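Long-range contact in mandelate racemase/muconate lactonizing enzyme (Roseovarius nubinhibens, PDB 2QDD), which is of unknown function but, as a magnesium-dependent member of the enolase superfamily, probably abstracts a proton from the carbon next to a substrate carboxylate: residues Pro83-Met93 with Ile107-Val118. Sequence-based numbering, arbitrary orientation.
Sequences PRSLDHVNRVM and IDMACWDILGQV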
ATOM      1  N   PRO A  83      39.400  -0.576 -23.971  1.00 36.54           N
ATOM      2  CA  PRO A  83      39.208  -0.695 -22.521  1.00 37.02           C
ATOM      3  C   PRO A  83      38.967   0.646 -21.815  1.00 38.91           C
ATOM      4  O   PRO A  83      38.768   0.672 -20.597  1.00 44.31           O
ATOM      5  CB  PRO A  83      40.522  -1.315 -22.047  1.00 33.65           C
ATOM      6  CG  PRO A  83      41.532  -0.834 -23.030  1.00 31.54           C
ATOM      7  CD  PRO A  83      40.822  -0.699 -24.348  1.00 36.23           C
ATOM      8  N   ARG A  84      38.993   1.741 -22.574  1.00 36.36           N
ATOM      9  CA  ARG A  84      38.689   3.073 -22.053  1.00 34.46           C
ATOM     10  C   ARG A  84      37.185   3.330 -21.999  1.00 36.48           C
ATOM     11  O   ARG A  84      36.711   4.084 -21.143  1.00 35.43           O
ATOM     12  CB  ARG A  84      39.370   4.152 -22.900  1.00 30.12           C
ATOM     13  CG  ARG A  84      40.898   4.123 -22.843  1.00 31.56           C
ATOM     14  CD  ARG A  84      41.526   5.036 -23.889  1.00 32.67           C
ATOM     15  NE  ARG A  84      41.141   4.659 -25.249  1.00 38.71           N
ATOM     16  CZ  ARG A  84      41.450   5.346 -26.346  1.00 43.17           C
ATOM     17  NH1 ARG A  84      42.173   6.461 -26.268  1.00 41.57           N
ATOM     18  NH2 ARG A  84      41.031   4.915 -27.531  1.00 36.18           N
ATOM     19  N   SER A  85      36.449   2.714 -22.926  1.00 31.68           N
ATOM     20  CA  SER A  85      34.992   2.794 -22.964  1.00 34.56           C
ATOM     21  C   SER A  85      34.374   1.809 -21.975  1.00 33.69           C
ATOM     22  O   SER A  85      33.980   0.706 -22.353  1.00 34.44           O
ATOM     23  CB  SER A  85      34.484   2.507 -24.379  1.00 35.72           C
ATOM     24  OG  SER A  85      34.759   3.590 -25.253  1.00 36.90           O
ATOM     25  N   LEU A  86      34.300   2.219 -20.710  1.00 33.76           N
ATOM     26  CA  LEU A  86      34.106   1.298 -19.587  1.00 35.09           C
ATOM     27  C   LEU A  86      32.687   0.749 -19.469  1.00 34.49           C
ATOM     28  O   LEU A  86      32.503  -0.447 -19.235  1.00 33.88           O
ATOM     29  CB  LEU A  86      34.501   1.962 -18.272  1.00 32.94           C
ATOM     30  CG  LEU A  86      35.925   1.689 -17.812  1.00 41.52           C
ATOM     31  CD1 LEU A  86      36.334   2.751 -16.834  1.00 44.05           C
ATOM     32  CD2 LEU A  86      35.995   0.320 -17.164  1.00 51.69           C
ATOM     33  N   ASP A  87      31.695   1.625 -19.633  1.00 32.45           N
ATOM     34  CA  ASP A  87      30.296   1.217 -19.658  1.00 30.66           C
ATOM     35  C   ASP A  87      30.026   0.249 -20.802  1.00 32.27           C
ATOM     36  O   ASP A  87      29.267  -0.705 -20.638  1.00 36.91           O
ATOM     37  CB  ASP A  87      29.368   2.429 -19.755  1.00 31.63           C
ATOM     38  CG  ASP A  87      29.392   3.298 -18.505  1.00 45.41           C
ATOM     39  OD1 ASP A  87      29.266   2.765 -17.380  1.00 54.37           O
ATOM     40  OD2 ASP A  87      29.528   4.530 -18.648  1.00 57.24           O
ATOM     41  N   HIS A  88      30.661   0.490 -21.948  1.00 31.69           N
ATOM     42  CA  HIS A  88      30.558  -0.405 -23.103  1.00 30.69           C
ATOM     43  C   HIS A  88      31.144  -1.796 -22.854  1.00 28.56           C
ATOM     44  O   HIS A  88      30.546  -2.794 -23.244  1.00 29.62           O
ATOM     45  CB  HIS A  88      31.210   0.223 -24.333  1.00 30.53           C
ATOM     46  CG  HIS A  88      31.338  -0.719 -25.487  1.00 35.57           C
ATOM     47  ND1 HIS A  88      30.258  -1.107 -26.250  1.00 37.80           N
ATOM     48  CD2 HIS A  88      32.415  -1.352 -26.008  1.00 33.73           C
ATOM     49  CE1 HIS A  88      30.665  -1.936 -27.194  1.00 44.03           C
ATOM     50  NE2 HIS A  88      31.970  -2.102 -27.069  1.00 43.40           N
ATOM     51  N   VAL A  89      32.310  -1.848 -22.210  1.00 29.98           N
ATOM     52  CA  VAL A  89      32.943  -3.107 -21.819  1.00 28.21           C
ATOM     53  C   VAL A  89      32.021  -3.917 -20.900  1.00 30.39           C
ATOM     54  O   VAL A  89      31.861  -5.128 -21.089  1.00 32.28           O
ATOM     55  CB  VAL A  89      34.345  -2.861 -21.174  1.00 28.99           C
ATOM     56  CG1 VAL A  89      34.876  -4.108 -20.455  1.00 30.78           C
ATOM     57  CG2 VAL A  89      35.338  -2.412 -22.233  1.00 33.95           C
ATOM     58  N   ASN A  90      31.396  -3.234 -19.936  1.00 31.54           N
ATOM     59  CA  ASN A  90      30.402  -3.846 -19.049  1.00 27.58           C
ATOM     60  C   ASN A  90      29.174  -4.407 -19.753  1.00 26.22           C
ATOM     61  O   ASN A  90      28.735  -5.519 -19.444  1.00 29.86           O
ATOM     62  CB  ASN A  90      29.989  -2.874 -17.947  1.00 32.81           C
ATOM     63  CG  ASN A  90      31.021  -2.788 -16.841  1.00 38.24           C
ATOM     64  OD1 ASN A  90      30.966  -3.538 -15.868  1.00 34.51           O
ATOM     65  ND2 ASN A  90      31.978  -1.880 -16.994  1.00 46.97           N
ATOM     66  N   ARG A  91      28.645  -3.640 -20.705  1.00 26.12           N
ATOM     67  CA  ARG A  91      27.553  -4.073 -21.580  1.00 29.32           C
ATOM     68  C   ARG A  91      27.847  -5.348 -22.367  1.00 30.02           C
ATOM     69  O   ARG A  91      27.021  -6.257 -22.396  1.00 33.23           O
ATOM     70  CB  ARG A  91      27.146  -2.950 -22.539  1.00 24.75           C
ATOM     71  CG  ARG A  91      26.304  -1.873 -21.883  1.00 30.67           C
ATOM     72  CD  ARG A  91      25.662  -0.956 -22.909  1.00 31.53           C
ATOM     73  NE  ARG A  91      26.602  -0.001 -23.504  1.00 37.42           N
ATOM     74  CZ  ARG A  91      26.979   1.156 -22.956  1.00 44.16           C
ATOM     75  NH1 ARG A  91      26.517   1.538 -21.766  1.00 34.25           N
ATOM     76  NH2 ARG A  91      27.834   1.939 -23.608  1.00 33.86           N
ATOM     77  N   VAL A  92      29.018  -5.400 -22.998  1.00 31.31           N
ATOM     78  CA  VAL A  92      29.488  -6.594 -23.708  1.00 26.79           C
ATOM     79  C   VAL A  92      29.566  -7.823 -22.795  1.00 31.03           C
ATOM     80  O   VAL A  92      29.006  -8.871 -23.129  1.00 32.29           O
ATOM     81  CB  VAL A  92      30.840  -6.333 -24.435  1.00 28.73           C
ATOM     82  CG1 VAL A  92      31.440  -7.633 -24.971  1.00 23.37           C
ATOM     83  CG2 VAL A  92      30.640  -5.324 -25.576  1.00 22.20           C
ATOM     84  N   MET A  93      30.230  -7.683 -21.643  1.00 28.51           N
ATOM     85  CA  MET A  93      30.276  -8.738 -20.624  1.00 29.64           C
ATOM     86  C   MET A  93      28.890  -9.238 -20.192  1.00 31.63           C
ATOM     87  O   MET A  93      28.680 -10.445 -20.065  1.00 31.08           O
ATOM     88  CB  MET A  93      31.060  -8.284 -19.387  1.00 29.64           C
ATOM     89  CG  MET A  93      32.552  -8.052 -19.603  1.00 27.62           C
ATOM     90  SD  MET A  93      33.465  -8.023 -18.045  1.00 29.29           S
ATOM     91  CE  MET A  93      32.976  -6.441 -17.354  1.00 28.30           C
ATOM     92  N   ILE A 107      37.915  -8.163 -14.511  1.00 27.92           N
ATOM     93  CA  ILE A 107      37.968  -7.596 -15.862  1.00 27.19           C
ATOM     94  C   ILE A 107      37.721  -6.089 -15.862  1.00 30.75           C
ATOM     95  O   ILE A 107      38.453  -5.330 -16.502  1.00 33.95           O
ATOM     96  CB  ILE A 107      36.986  -8.287 -16.836  1.00 25.99           C
ATOM     97  CG1 ILE A 107      37.253  -9.794 -16.892  1.00 29.84           C
ATOM     98  CG2 ILE A 107      37.095  -7.672 -18.241  1.00 26.49           C
ATOM     99  CD1 ILE A 107      36.102 -10.623 -17.405  1.00 26.81           C
ATOM    100  N   ASP A 108      36.692  -5.671 -15.131  1.00 30.47           N
ATOM    101  CA  ASP A 108      36.365  -4.257 -14.970  1.00 28.68           C
ATOM    102  C   ASP A 108      37.467  -3.470 -14.245  1.00 26.94           C
ATOM    103  O   ASP A 108      37.802  -2.353 -14.644  1.00 29.00           O
ATOM    104  CB  ASP A 108      35.031  -4.112 -14.239  1.00 26.05           C
ATOM    105  CG  ASP A 108      34.605  -2.676 -14.102  1.00 30.80           C
ATOM    106  OD1 ASP A 108      34.111  -2.098 -15.096  1.00 38.11           O
ATOM    107  OD2 ASP A 108      34.777  -2.121 -13.001  1.00 37.71           O
ATOM    108  N   MET A 109      38.016  -4.077 -13.192  1.00 26.00           N
ATOM    109  CA  MET A 109      39.081  -3.507 -12.356  1.00 27.91           C
ATOM    110  C   MET A 109      40.341  -3.202 -13.175  1.00 29.77           C
ATOM    111  O   MET A 109      40.969  -2.154 -12.998  1.00 30.66           O
ATOM    112  CB  MET A 109      39.411  -4.508 -11.236  1.00 25.08           C
ATOM    113  CG  MET A 109      40.331  -4.022 -10.135  1.00 29.28           C
ATOM    114  SD  MET A 109      40.511  -5.297  -8.868  1.00 23.10           S
ATOM    115  CE  MET A 109      42.211  -5.067  -8.467  1.00 43.68           C
ATOM    116  N   ALA A 110      40.683  -4.122 -14.076  1.00 29.17           N
ATOM    117  CA  ALA A 110      41.852  -3.992 -14.938  1.00 30.56           C
ATOM    118  C   ALA A 110      41.669  -2.957 -16.042  1.00 27.28           C
ATOM    119  O   ALA A 110      42.636  -2.316 -16.459  1.00 29.05           O
ATOM    120  CB  ALA A 110      42.220  -5.334 -15.523  1.00 29.77           C
ATOM    121  N   CYS A 111      40.433  -2.793 -16.512  1.00 29.10           N
ATOM    122  CA  CYS A 111      40.102  -1.728 -17.461  1.00 23.29           C
ATOM    123  C   CYS A 111      40.131  -0.333 -16.839  1.00 28.84           C
ATOM    124  O   CYS A 111      40.504   0.635 -17.510  1.00 27.67           O
ATOM    125  CB  CYS A 111      38.744  -1.983 -18.100  1.00 28.67           C
ATOM    126  SG  CYS A 111      38.697  -3.361 -19.263  1.00 41.01           S
ATOM    127  N   TRP A 112      39.720  -0.234 -15.570  1.00 27.77           N
ATOM    128  CA  TRP A 112      39.834   1.006 -14.792  1.00 31.41           C
ATOM    129  C   TRP A 112      41.300   1.410 -14.608  1.00 31.57           C
ATOM    130  O   TRP A 112      41.646   2.582 -14.777  1.00 28.73           O
ATOM    131  CB  TRP A 112      39.145   0.871 -13.419  1.00 31.00           C
ATOM    132  CG  TRP A 112      37.678   1.252 -13.424  1.00 36.26           C
ATOM    133  CD1 TRP A 112      36.619   0.409 -13.573  1.00 30.36           C
ATOM    134  CD2 TRP A 112      37.121   2.567 -13.269  1.00 34.08           C
ATOM    135  NE1 TRP A 112      35.439   1.108 -13.532  1.00 38.32           N
ATOM    136  CE2 TRP A 112      35.714   2.436 -13.340  1.00 35.34           C
ATOM    137  CE3 TRP A 112      37.673   3.845 -13.082  1.00 36.73           C
ATOM    138  CZ2 TRP A 112      34.846   3.532 -13.238  1.00 34.83           C
ATOM    139  CZ3 TRP A 112      36.808   4.940 -12.975  1.00 34.90           C
ATOM    140  CH2 TRP A 112      35.410   4.774 -13.054  1.00 35.37           C
ATOM    141  N   ASP A 113      42.138   0.430 -14.261  1.00 34.67           N
ATOM    142  CA  ASP A 113      43.599   0.563 -14.204  1.00 33.96           C
ATOM    143  C   ASP A 113      44.212   1.149 -15.481  1.00 33.49           C
ATOM    144  O   ASP A 113      45.006   2.085 -15.405  1.00 35.18           O
ATOM    145  CB  ASP A 113      44.229  -0.801 -13.894  1.00 34.74           C
ATOM    146  CG  ASP A 113      45.661  -0.699 -13.367  1.00 40.64           C
ATOM    147  OD1 ASP A 113      46.159   0.418 -13.090  1.00 43.75           O
ATOM    148  OD2 ASP A 113      46.293  -1.766 -13.219  1.00 34.18           O
ATOM    149  N   ILE A 114      43.818   0.610 -16.638  1.00 34.55           N
ATOM    150  CA  ILE A 114      44.251   1.107 -17.952  1.00 30.22           C
ATOM    151  C   ILE A 114      43.799   2.552 -18.190  1.00 38.45           C
ATOM    152  O   ILE A 114      44.612   3.404 -18.578  1.00 43.16           O
ATOM    153  CB  ILE A 114      43.775   0.177 -19.108  1.00 28.92           C
ATOM    154  CG1 ILE A 114      44.523  -1.161 -19.067  1.00 32.15           C
ATOM    155  CG2 ILE A 114      43.965   0.835 -20.483  1.00 27.02           C
ATOM    156  CD1 ILE A 114      43.802  -2.294 -19.784  1.00 25.67           C
ATOM    157  N   LEU A 115      42.518   2.822 -17.938  1.00 37.45           N
ATOM    158  CA  LEU A 115      41.954   4.169 -18.068  1.00 32.76           C
ATOM    159  C   LEU A 115      42.657   5.211 -17.188  1.00 34.66           C
ATOM    160  O   LEU A 115      42.907   6.333 -17.631  1.00 36.53           O
ATOM    161  CB  LEU A 115      40.449   4.171 -17.778  1.00 31.48           C
ATOM    162  CG  LEU A 115      39.799   5.557 -17.906  1.00 34.01           C
ATOM    163  CD1 LEU A 115      39.649   5.980 -19.363  1.00 28.66           C
ATOM    164  CD2 LEU A 115      38.492   5.665 -17.158  1.00 30.31           C
ATOM    165  N   GLY A 116      42.980   4.828 -15.957  1.00 29.74           N
ATOM    166  CA  GLY A 116      43.736   5.685 -15.058  1.00 38.36           C
ATOM    167  C   GLY A 116      45.137   6.032 -15.538  1.00 41.67           C
ATOM    168  O   GLY A 116      45.573   7.173 -15.398  1.00 44.80           O
ATOM    169  N   GLN A 117      45.830   5.046 -16.108  1.00 40.66           N
ATOM    170  CA  GLN A 117      47.166   5.241 -16.681  1.00 37.88           C
ATOM    171  C   GLN A 117      47.147   6.111 -17.932  1.00 38.94           C
ATOM    172  O   GLN A 117      48.005   6.976 -18.099  1.00 42.58           O
ATOM    173  CB  GLN A 117      47.812   3.895 -16.994  1.00 36.80           C
ATOM    174  CG  GLN A 117      48.230   3.110 -15.765  1.00 32.15           C
ATOM    175  CD  GLN A 117      48.649   1.693 -16.100  1.00 45.09           C
ATOM    176  OE1 GLN A 117      49.610   1.476 -16.837  1.00 46.18           O
ATOM    177  NE2 GLN A 117      47.928   0.720 -15.557  1.00 45.98           N
ATOM    178  N   VAL A 118      46.157   5.876 -18.793  1.00 40.58           N
ATOM    179  CA  VAL A 118      45.936   6.653 -20.018  1.00 41.66           C
ATOM    180  C   VAL A 118      45.606   8.128 -19.724  1.00 45.04           C
ATOM    181  O   VAL A 118      46.080   9.031 -20.424  1.00 49.96           O
ATOM    182  CB  VAL A 118      44.846   5.968 -20.904  1.00 41.40           C
ATOM    183  CG1 VAL A 118      44.155   6.946 -21.848  1.00 43.29           C
ATOM    184  CG2 VAL A 118      45.447   4.800 -21.682  1.00 42.71           C
TER
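Residues Leu-86 to Met-93 and Ile-107 to Val-118 form two nearly antiparallel helices, their axes at 160° and 10.6 Å apart at closest approach, while the turn before the first helix brings the CA of Pro-83 to 5.2 Å from the CA of Cys-111. Leu-86 is the knob of this interface, seated in a hole made by Asp-108, Cys-111, Trp-112 and Leu-115. Its CD1 stands over one face of the indole, 3.6 Å from the centroid of the five-membered ring of Trp-112 and almost along the ring normal, which meets the definition of a CH-pi contact; the same methyl touches Leu-115 CD2. The other methyl, CD2, lies 3.7 Å from Cys-111 CB. On the flank toward strand 29-42, the ring of Pro-83 crosses Ile-114 at about a right angle. Arg-84 lays its CD across Val-118 CG1, and its NH2 forms a salt bridge with Asp-82. At the far end Met-93 SD rests 3.7 Å from Ile-107 CG2.

One polar bond joins the helices. Asn-90 ND2 donates to Asp-108 OD1 at 2.9 Å, nearly straight, on the anti side and tilted out of the carboxylate plane, with amide and carboxylate planes 63° apart. Asp-108 presents that oxygen with CG anti to its backbone N (chi1 -177°). The same ND2 also donates to Leu-86 O at 2.7 Å, one turn back, so two bonds fix the amide's rotation. Thr-275 OG1 shares OD1 with Asn-90, Leu-274 N binds OD2, and Trp-112 NE1 also pairs with Thr-275 OG1.

The chemistry thus implies a largely apolar interface between the two helices of this hairpin in the N-terminal capping domain, with the buried Asp-108, whose named partners Asn-90, Thr-275 and Leu-274 N are neutral, tying it to helix 274-287 of the barrel domain.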